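Local coordinates for DUF4595 domain-containing protein (Bacteroides vulgatus, PDB 3TZG) that is of unknown function but folds as a porin-like beta barrel with a short helix and a loop packed inside it, at residues G32-Y37 and V42-D47; Q172-D177 and D182-F187. All coordinates share one frame; numbering follows the deposited sequence.

Interaction 1 belongs to the wall of the barrel and interaction 2 to the helix and turn packed within it, close to the centre of the molecule. Their centres lie about 17 Å apart, yet they meet through Tyr37, at the end of strand 34-37. Its OH lies 2.7 Å from Tyr174 OH, a probable hydrogen bond between the wall and the chain inside, and 3.6 Å from Phe184 CZ. Tyr37 CD1 also approaches Phe185 CZ at 3.7 Å, as part of an edge-to-face ring pair. One tyrosine thus touches both the 172-177 turn and helix 181-188 where they pack together. The function is unknown, and no binding site has been assigned to either contact.

Interaction 1 (G32-Y37 and V42-D47)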
ATOM      1  N   GLY A  32     -13.459   6.815 -15.475  1.00 74.32           N
ATOM      2  CA  GLY A  32     -12.420   7.261 -14.552  1.00 71.21           C
ATOM      3  C   GLY A  32     -11.744   6.130 -13.806  1.00 72.34           C
ATOM      4  O   GLY A  32     -10.870   6.378 -12.964  1.00 72.61           O
ATOM      5  N   LYS A  33     -12.141   4.877 -14.109  1.00 65.71           N
ATOM      6  CA  LYS A  33     -11.565   3.687 -13.482  1.00 62.35           C
ATOM      7  C   LYS A  33     -10.179   3.436 -14.055  1.00 65.84           C
ATOM      8  O   LYS A  33      -9.999   3.600 -15.257  1.00 67.39           O
ATOM      9  CB  LYS A  33     -12.480   2.468 -13.674  1.00 64.14           C
ATOM     10  CG  LYS A  33     -13.821   2.612 -12.947  1.00 68.14           C
ATOM     11  CD  LYS A  33     -14.683   1.332 -12.894  1.00 72.13           C
ATOM     12  CE  LYS A  33     -15.541   1.086 -14.119  1.00 76.52           C
ATOM     13  NZ  LYS A  33     -14.760   0.502 -15.227  1.00 81.02           N
ATOM     14  N   ILE A  34      -9.185   3.108 -13.200  1.00 60.43           N
ATOM     15  CA  ILE A  34      -7.801   2.846 -13.644  1.00 59.13           C
ATOM     16  C   ILE A  34      -7.811   1.537 -14.400  1.00 63.22           C
ATOM     17  O   ILE A  34      -8.390   0.559 -13.924  1.00 63.36           O
ATOM     18  CB  ILE A  34      -6.746   2.854 -12.477  1.00 59.89           C
ATOM     19  CG1 ILE A  34      -5.292   2.879 -13.031  1.00 60.03           C
ATOM     20  CG2 ILE A  34      -6.985   1.725 -11.444  1.00 57.41           C
ATOM     21  CD1 ILE A  34      -4.192   3.128 -12.051  1.00 56.71           C
ATOM     22  N   ILE A  35      -7.240   1.528 -15.604  1.00 59.99           N
ATOM     23  CA  ILE A  35      -7.248   0.305 -16.397  1.00 60.55           C
ATOM     24  C   ILE A  35      -5.811  -0.119 -16.678  1.00 63.13           C
ATOM     25  O   ILE A  35      -5.597  -1.226 -17.178  1.00 64.21           O
ATOM     26  CB  ILE A  35      -8.101   0.424 -17.685  1.00 66.14           C
ATOM     27  CG1 ILE A  35      -7.732   1.651 -18.529  1.00 66.98           C
ATOM     28  CG2 ILE A  35      -9.596   0.427 -17.317  1.00 68.77           C
ATOM     29  CD1 ILE A  35      -8.305   1.630 -19.891  1.00 73.52           C
ATOM     30  N   LYS A  36      -4.832   0.721 -16.282  1.00 57.84           N
ATOM     31  CA  LYS A  36      -3.407   0.434 -16.432  1.00 57.36           C
ATOM     32  C   LYS A  36      -2.549   1.294 -15.487  1.00 59.49           C
ATOM     33  O   LYS A  36      -2.735   2.504 -15.453  1.00 60.88           O
ATOM     34  CB  LYS A  36      -2.947   0.646 -17.885  1.00 61.66           C
ATOM     35  CG  LYS A  36      -2.247  -0.596 -18.417  1.00 75.56           C
ATOM     36  CD  LYS A  36      -1.535  -0.365 -19.714  1.00 85.52           C
ATOM     37  CE  LYS A  36      -0.688  -1.556 -20.052  1.00 97.08           C
ATOM     38  NZ  LYS A  36       0.029  -1.384 -21.344  1.00111.81           N
ATOM     39  N   TYR A  37      -1.625   0.662 -14.724  1.00 53.31           N
ATOM     40  CA  TYR A  37      -0.640   1.289 -13.821  1.00 51.11           C
ATOM     41  C   TYR A  37       0.732   0.849 -14.324  1.00 56.02           C
ATOM     42  O   TYR A  37       1.239  -0.210 -13.931  1.00 54.28           O
ATOM     43  CB  TYR A  37      -0.899   0.919 -12.335  1.00 50.48           C
ATOM     44  CG  TYR A  37       0.046   1.581 -11.341  1.00 49.32           C
ATOM     45  CD1 TYR A  37       1.240   0.975 -10.973  1.00 49.65           C
ATOM     46  CD2 TYR A  37      -0.291   2.780 -10.721  1.00 48.55           C
ATOM     47  CE1 TYR A  37       2.108   1.579 -10.072  1.00 48.30           C
ATOM     48  CE2 TYR A  37       0.568   3.390  -9.811  1.00 47.90           C
ATOM     49  CZ  TYR A  37       1.771   2.790  -9.496  1.00 52.29           C
ATOM     50  OH  TYR A  37       2.623   3.378  -8.591  1.00 49.66           O
ATOM     51  N   VAL A  42      -5.522  -3.420 -14.975  1.00 56.26           N
ATOM     52  CA  VAL A  42      -6.563  -3.549 -13.953  1.00 54.31           C
ATOM     53  C   VAL A  42      -7.888  -3.870 -14.682  1.00 62.37           C
ATOM     54  O   VAL A  42      -8.376  -3.025 -15.446  1.00 64.31           O
ATOM     55  CB  VAL A  42      -6.649  -2.266 -13.070  1.00 55.01           C
ATOM     56  CG1 VAL A  42      -7.789  -2.360 -12.060  1.00 53.85           C
ATOM     57  CG2 VAL A  42      -5.324  -1.971 -12.365  1.00 52.29           C
ATOM     58  N   ARG A  43      -8.437  -5.092 -14.496  1.00 59.49           N
ATOM     59  CA  ARG A  43      -9.693  -5.491 -15.144  1.00 61.89           C
ATOM     60  C   ARG A  43     -10.847  -5.518 -14.154  1.00 68.25           C
ATOM     61  O   ARG A  43     -10.638  -5.827 -12.982  1.00 66.70           O
ATOM     62  CB  ARG A  43      -9.574  -6.866 -15.809  1.00 64.23           C
ATOM     63  CG  ARG A  43      -8.530  -6.967 -16.905  1.00 78.51           C
ATOM     64  CD  ARG A  43      -8.311  -8.415 -17.311  1.00102.16           C
ATOM     65  NE  ARG A  43      -7.035  -8.574 -18.013  1.00127.58           N
ATOM     66  CZ  ARG A  43      -5.874  -8.854 -17.422  1.00148.26           C
ATOM     67  NH1 ARG A  43      -5.816  -9.033 -16.105  1.00134.95           N
ATOM     68  NH2 ARG A  43      -4.765  -8.961 -18.145  1.00136.35           N
ATOM     69  N   TYR A  44     -12.073  -5.224 -14.628  1.00 68.26           N
ATOM     70  CA  TYR A  44     -13.277  -5.225 -13.786  1.00 67.65           C
ATOM     71  C   TYR A  44     -14.329  -6.156 -14.397  1.00 72.99           C
ATOM     72  O   TYR A  44     -14.876  -5.874 -15.469  1.00 73.22           O
ATOM     73  CB  TYR A  44     -13.842  -3.804 -13.603  1.00 68.28           C
ATOM     74  CG  TYR A  44     -12.836  -2.772 -13.143  1.00 67.52           C
ATOM     75  CD1 TYR A  44     -12.037  -2.095 -14.057  1.00 69.31           C
ATOM     76  CD2 TYR A  44     -12.738  -2.415 -11.802  1.00 66.54           C
ATOM     77  CE1 TYR A  44     -11.115  -1.136 -13.646  1.00 66.95           C
ATOM     78  CE2 TYR A  44     -11.833  -1.443 -11.379  1.00 65.74           C
ATOM     79  CZ  TYR A  44     -11.026  -0.804 -12.308  1.00 68.81           C
ATOM     80  OH  TYR A  44     -10.121   0.151 -11.916  1.00 64.16           O
ATOM     81  N   GLU A  45     -14.580  -7.280 -13.713  1.00 70.14           N
ATOM     82  CA  GLU A  45     -15.518  -8.314 -14.129  1.00 72.51           C
ATOM     83  C   GLU A  45     -16.436  -8.657 -12.969  1.00 77.48           C
ATOM     84  O   GLU A  45     -16.007  -9.320 -12.022  1.00 74.90           O
ATOM     85  CB  GLU A  45     -14.760  -9.560 -14.634  1.00 74.37           C
ATOM     86  N   GLY A  46     -17.678  -8.166 -13.048  1.00 77.54           N
ATOM     87  CA  GLY A  46     -18.731  -8.373 -12.053  1.00 77.70           C
ATOM     88  C   GLY A  46     -18.353  -7.795 -10.709  1.00 80.73           C
ATOM     89  O   GLY A  46     -18.074  -6.595 -10.603  1.00 80.16           O
ATOM     90  N   ASP A  47     -18.261  -8.682  -9.696  1.00 76.60           N
ATOM     91  CA  ASP A  47     -17.867  -8.378  -8.319  1.00 73.91           C
ATOM     92  C   ASP A  47     -16.340  -8.522  -8.104  1.00 71.90           C
ATOM     93  O   ASP A  47     -15.885  -8.453  -6.962  1.00 69.20           O
ATOM     94  CB  ASP A  47     -18.621  -9.300  -7.346  1.00 76.67           C
ATOM     95  CG  ASP A  47     -20.068  -8.892  -7.129  1.00 95.43           C
ATOM     96  OD1 ASP A  47     -20.300  -7.785  -6.571  1.00 96.90           O
ATOM     97  OD2 ASP A  47     -20.969  -9.699  -7.462  1.00104.82           O
TER
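The Tyr44 ring carries Lys33 on one face and the main chain of Ile34 at its edge. Lys33 CD sits almost directly above the middle of the ring, 4.2 Å from its centroid, in a CH-pi contact. Beyond it the lysine chain bends at its last two torsions, which brings NZ to 4.4 Å from the same centroid, an off-centre cation-pi approach. The ammonium group has its stronger partner in Asp29, with which it forms a salt bridge, so the ring is only its secondary neighbour. At the ring's edge, Ile35 CG2 comes to 4.3 Å from Tyr44 CE1, while Ile34 O lies in the ring plane. The Tyr44 OH donates to Ile34 O at 2.7 Å, arriving in the carbonyl plane on a lone pair with a C=O...donor angle of 135°. Tyr44 reaches that carbonyl because CG is turned anti to its own carbonyl carbon (chi1 -51°), and the phenol extends across to the neighbouring strand.

These are the adjacent antiparallel strands of a beta hairpin, 34-37 and 40-45, in the barrel wall. On its other side, strand 34-37 meets strand 23-28 at a classic beta bulge, where Ile35 and Lys36 both face Glu27. Within the hairpin, Val42 N donates to Ile35 O at 3.1 Å. Val42 projects toward Ile34, its CB 3.4 Å from Ile34 O, and its CG2 branch meets Ile34 CG2 at 4.2 Å. Both valine and isoleucine are buried: Val42 also packs on Ile49 and Ile51 of the next strand, and Ile34 on Leu189, just past the end of helix 181-188.

Interaction 2 (Q172-D177 and D182-F187); sequences QAYVID and DSFFYF
Phe184 reaches from helix 181-188 to Ala173 and Tyr174 in a 3-10 turn, two short pieces of chain packed together inside the beta barrel. From CB, CG leaves anti to the backbone N (chi1 166°), which swings the ring out toward the turn. CD1 comes first to Ala173, 3.6 Å from its O and 4.1 Å from its CB. Further out, CE1 stands over the rim of one face of the Tyr174 ring, and CZ, at the tip, lies 3.6 Å from Tyr174 CE1. The two rings form an offset edge-to-face pair, with Phe184 presenting its edge, centroids 5.2 Å apart and planes at 68°. A leucine in place of Tyr174 would probably cost the edge of Phe184 the flat face it rests on and leave the hydroxyl of Tyr37 without its phenol partner.

One helical turn further on, Phe187 continues the same interface. Its CB packs against Ala173 CB at 4.0 Å, and its ring is held between two neighbours: Tyr186 CD2 lies over one face, while Ile176 CD1 presses on the opposite one, 3.9 Å from the centroid. The turn that sets Ala173 and Ile176 facing the helix is fastened at Gln172 O, which accepts both Val175 N at 2.9 Å and Ile176 N at 2.8 Å.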
ATOM      1  N   GLN A 172      -1.754   8.181   0.100  1.00 44.80           N
ATOM      2  CA  GLN A 172      -1.233   7.662   1.383  1.00 43.16           C
ATOM      3  C   GLN A 172      -0.562   6.332   1.174  1.00 48.16           C
ATOM      4  O   GLN A 172       0.324   5.952   1.949  1.00 47.35           O
ATOM      5  CB  GLN A 172      -2.339   7.483   2.424  1.00 44.70           C
ATOM      6  CG  GLN A 172      -3.158   8.719   2.721  1.00 86.26           C
ATOM      7  CD  GLN A 172      -4.447   8.392   3.442  1.00119.54           C
ATOM      8  OE1 GLN A 172      -4.654   7.273   3.966  1.00109.09           O
ATOM      9  NE2 GLN A 172      -5.359   9.371   3.456  1.00118.91           N
ATOM     10  N   ALA A 173      -1.002   5.595   0.112  1.00 44.05           N
ATOM     11  CA  ALA A 173      -0.453   4.286  -0.250  1.00 42.24           C
ATOM     12  C   ALA A 173       1.044   4.370  -0.528  1.00 45.10           C
ATOM     13  O   ALA A 173       1.739   3.367  -0.423  1.00 45.34           O
ATOM     14  CB  ALA A 173      -1.175   3.743  -1.468  1.00 43.38           C
ATOM     15  N   TYR A 174       1.549   5.559  -0.885  1.00 41.14           N
ATOM     16  CA  TYR A 174       2.961   5.723  -1.178  1.00 40.27           C
ATOM     17  C   TYR A 174       3.772   5.920   0.102  1.00 45.16           C
ATOM     18  O   TYR A 174       5.000   5.846   0.012  1.00 47.92           O
ATOM     19  CB  TYR A 174       3.192   6.887  -2.157  1.00 41.09           C
ATOM     20  CG  TYR A 174       2.764   6.564  -3.576  1.00 40.14           C
ATOM     21  CD1 TYR A 174       3.493   5.673  -4.359  1.00 41.01           C
ATOM     22  CD2 TYR A 174       1.607   7.112  -4.119  1.00 40.53           C
ATOM     23  CE1 TYR A 174       3.073   5.322  -5.639  1.00 40.84           C
ATOM     24  CE2 TYR A 174       1.172   6.765  -5.401  1.00 41.79           C
ATOM     25  CZ  TYR A 174       1.911   5.870  -6.160  1.00 48.66           C
ATOM     26  OH  TYR A 174       1.536   5.539  -7.452  1.00 49.87           O
ATOM     27  N   VAL A 175       3.122   6.106   1.292  1.00 39.33           N
ATOM     28  CA  VAL A 175       3.851   6.306   2.564  1.00 37.98           C
ATOM     29  C   VAL A 175       3.398   5.364   3.719  1.00 43.39           C
ATOM     30  O   VAL A 175       4.157   5.188   4.681  1.00 44.08           O
ATOM     31  CB  VAL A 175       3.753   7.758   3.069  1.00 41.46           C
ATOM     32  CG1 VAL A 175       4.402   8.731   2.100  1.00 41.70           C
ATOM     33  CG2 VAL A 175       2.318   8.174   3.381  1.00 41.69           C
ATOM     34  N   ILE A 176       2.180   4.809   3.672  1.00 41.36           N
ATOM     35  CA  ILE A 176       1.718   3.986   4.813  1.00 41.64           C
ATOM     36  C   ILE A 176       2.283   2.551   4.723  1.00 49.58           C
ATOM     37  O   ILE A 176       2.909   2.166   3.718  1.00 49.31           O
ATOM     38  CB  ILE A 176       0.187   3.973   5.023  1.00 42.46           C
ATOM     39  CG1 ILE A 176      -0.531   3.195   3.909  1.00 41.01           C
ATOM     40  CG2 ILE A 176      -0.287   5.446   5.168  1.00 42.02           C
ATOM     41  CD1 ILE A 176      -2.004   3.120   3.996  1.00 44.18           C
ATOM     42  N   ASP A 177       2.134   1.830   5.868  1.00 47.89           N
ATOM     43  CA  ASP A 177       2.608   0.483   6.204  1.00 48.23           C
ATOM     44  C   ASP A 177       1.656  -0.566   5.719  1.00 52.67           C
ATOM     45  O   ASP A 177       0.538  -0.626   6.216  1.00 54.84           O
ATOM     46  CB  ASP A 177       2.714   0.394   7.736  1.00 51.15           C
ATOM     47  CG  ASP A 177       3.853  -0.428   8.264  1.00 76.22           C
ATOM     48  OD1 ASP A 177       4.960   0.133   8.425  1.00 81.75           O
ATOM     49  OD2 ASP A 177       3.630  -1.611   8.580  1.00 85.11           O
ATOM     50  N   ASP A 182      -0.122  -6.120  -3.462  1.00 49.40           N
ATOM     51  CA  ASP A 182      -1.575  -6.242  -3.492  1.00 47.91           C
ATOM     52  C   ASP A 182      -2.191  -5.275  -2.463  1.00 49.31           C
ATOM     53  O   ASP A 182      -3.198  -4.629  -2.764  1.00 48.42           O
ATOM     54  CB  ASP A 182      -2.029  -7.690  -3.255  1.00 49.91           C
ATOM     55  CG  ASP A 182      -1.486  -8.348  -2.018  1.00 56.42           C
ATOM     56  OD1 ASP A 182      -0.235  -8.434  -1.890  1.00 55.20           O
ATOM     57  OD2 ASP A 182      -2.306  -8.858  -1.210  1.00 62.36           O
ATOM     58  N   SER A 183      -1.549  -5.113  -1.287  1.00 44.96           N
ATOM     59  CA  SER A 183      -2.026  -4.176  -0.273  1.00 44.05           C
ATOM     60  C   SER A 183      -1.813  -2.735  -0.757  1.00 48.57           C
ATOM     61  O   SER A 183      -2.662  -1.869  -0.496  1.00 48.65           O
ATOM     62  CB  SER A 183      -1.342  -4.419   1.064  1.00 48.03           C
ATOM     63  OG  SER A 183      -1.904  -5.511   1.789  1.00 62.26           O
ATOM     64  N   PHE A 184      -0.705  -2.487  -1.516  1.00 42.78           N
ATOM     65  CA  PHE A 184      -0.446  -1.181  -2.100  1.00 40.95           C
ATOM     66  C   PHE A 184      -1.659  -0.760  -2.937  1.00 45.99           C
ATOM     67  O   PHE A 184      -2.251   0.289  -2.666  1.00 46.86           O
ATOM     68  CB  PHE A 184       0.838  -1.196  -2.939  1.00 42.66           C
ATOM     69  CG  PHE A 184       0.990   0.010  -3.830  1.00 44.09           C
ATOM     70  CD1 PHE A 184       1.441   1.217  -3.317  1.00 45.33           C
ATOM     71  CD2 PHE A 184       0.649  -0.051  -5.182  1.00 47.23           C
ATOM     72  CE1 PHE A 184       1.576   2.330  -4.141  1.00 45.99           C
ATOM     73  CE2 PHE A 184       0.780   1.073  -6.007  1.00 49.16           C
ATOM     74  CZ  PHE A 184       1.255   2.246  -5.483  1.00 45.58           C
ATOM     75  N   PHE A 185      -2.066  -1.618  -3.910  1.00 41.04           N
ATOM     76  CA  PHE A 185      -3.205  -1.372  -4.783  1.00 39.93           C
ATOM     77  C   PHE A 185      -4.527  -1.301  -3.995  1.00 43.22           C
ATOM     78  O   PHE A 185      -5.367  -0.440  -4.298  1.00 42.87           O
ATOM     79  CB  PHE A 185      -3.284  -2.434  -5.873  1.00 42.23           C
ATOM     80  CG  PHE A 185      -2.252  -2.191  -6.943  1.00 44.82           C
ATOM     81  CD1 PHE A 185      -2.253  -1.008  -7.683  1.00 47.82           C
ATOM     82  CD2 PHE A 185      -1.256  -3.129  -7.201  1.00 46.64           C
ATOM     83  CE1 PHE A 185      -1.269  -0.773  -8.650  1.00 48.62           C
ATOM     84  CE2 PHE A 185      -0.278  -2.888  -8.173  1.00 48.41           C
ATOM     85  CZ  PHE A 185      -0.294  -1.713  -8.886  1.00 46.53           C
ATOM     86  N   TYR A 186      -4.679  -2.141  -2.956  1.00 39.41           N
ATOM     87  CA  TYR A 186      -5.859  -2.115  -2.100  1.00 40.66           C
ATOM     88  C   TYR A 186      -6.084  -0.721  -1.515  1.00 47.59           C
ATOM     89  O   TYR A 186      -7.217  -0.258  -1.532  1.00 49.82           O
ATOM     90  CB  TYR A 186      -5.729  -3.145  -0.969  1.00 41.75           C
ATOM     91  CG  TYR A 186      -6.784  -3.011   0.109  1.00 42.46           C
ATOM     92  CD1 TYR A 186      -8.028  -3.627  -0.022  1.00 44.41           C
ATOM     93  CD2 TYR A 186      -6.531  -2.290   1.272  1.00 42.63           C
ATOM     94  CE1 TYR A 186      -8.987  -3.543   0.989  1.00 45.82           C
ATOM     95  CE2 TYR A 186      -7.481  -2.198   2.290  1.00 43.61           C
ATOM     96  CZ  TYR A 186      -8.703  -2.834   2.148  1.00 48.96           C
ATOM     97  OH  TYR A 186      -9.636  -2.734   3.141  1.00 44.90           O
ATOM     98  N   PHE A 187      -5.015  -0.055  -1.012  1.00 43.65           N
ATOM     99  CA  PHE A 187      -5.094   1.293  -0.449  1.00 42.27           C
ATOM    100  C   PHE A 187      -5.146   2.353  -1.543  1.00 46.54           C
ATOM    101  O   PHE A 187      -6.017   3.232  -1.465  1.00 46.12           O
ATOM    102  CB  PHE A 187      -3.930   1.592   0.521  1.00 42.76           C
ATOM    103  CG  PHE A 187      -4.103   0.857   1.835  1.00 43.28           C
ATOM    104  CD1 PHE A 187      -5.112   1.208   2.721  1.00 45.01           C
ATOM    105  CD2 PHE A 187      -3.292  -0.217   2.161  1.00 45.12           C
ATOM    106  CE1 PHE A 187      -5.309   0.497   3.905  1.00 44.98           C
ATOM    107  CE2 PHE A 187      -3.497  -0.932   3.355  1.00 47.28           C
ATOM    108  CZ  PHE A 187      -4.502  -0.565   4.213  1.00 44.32           C
TER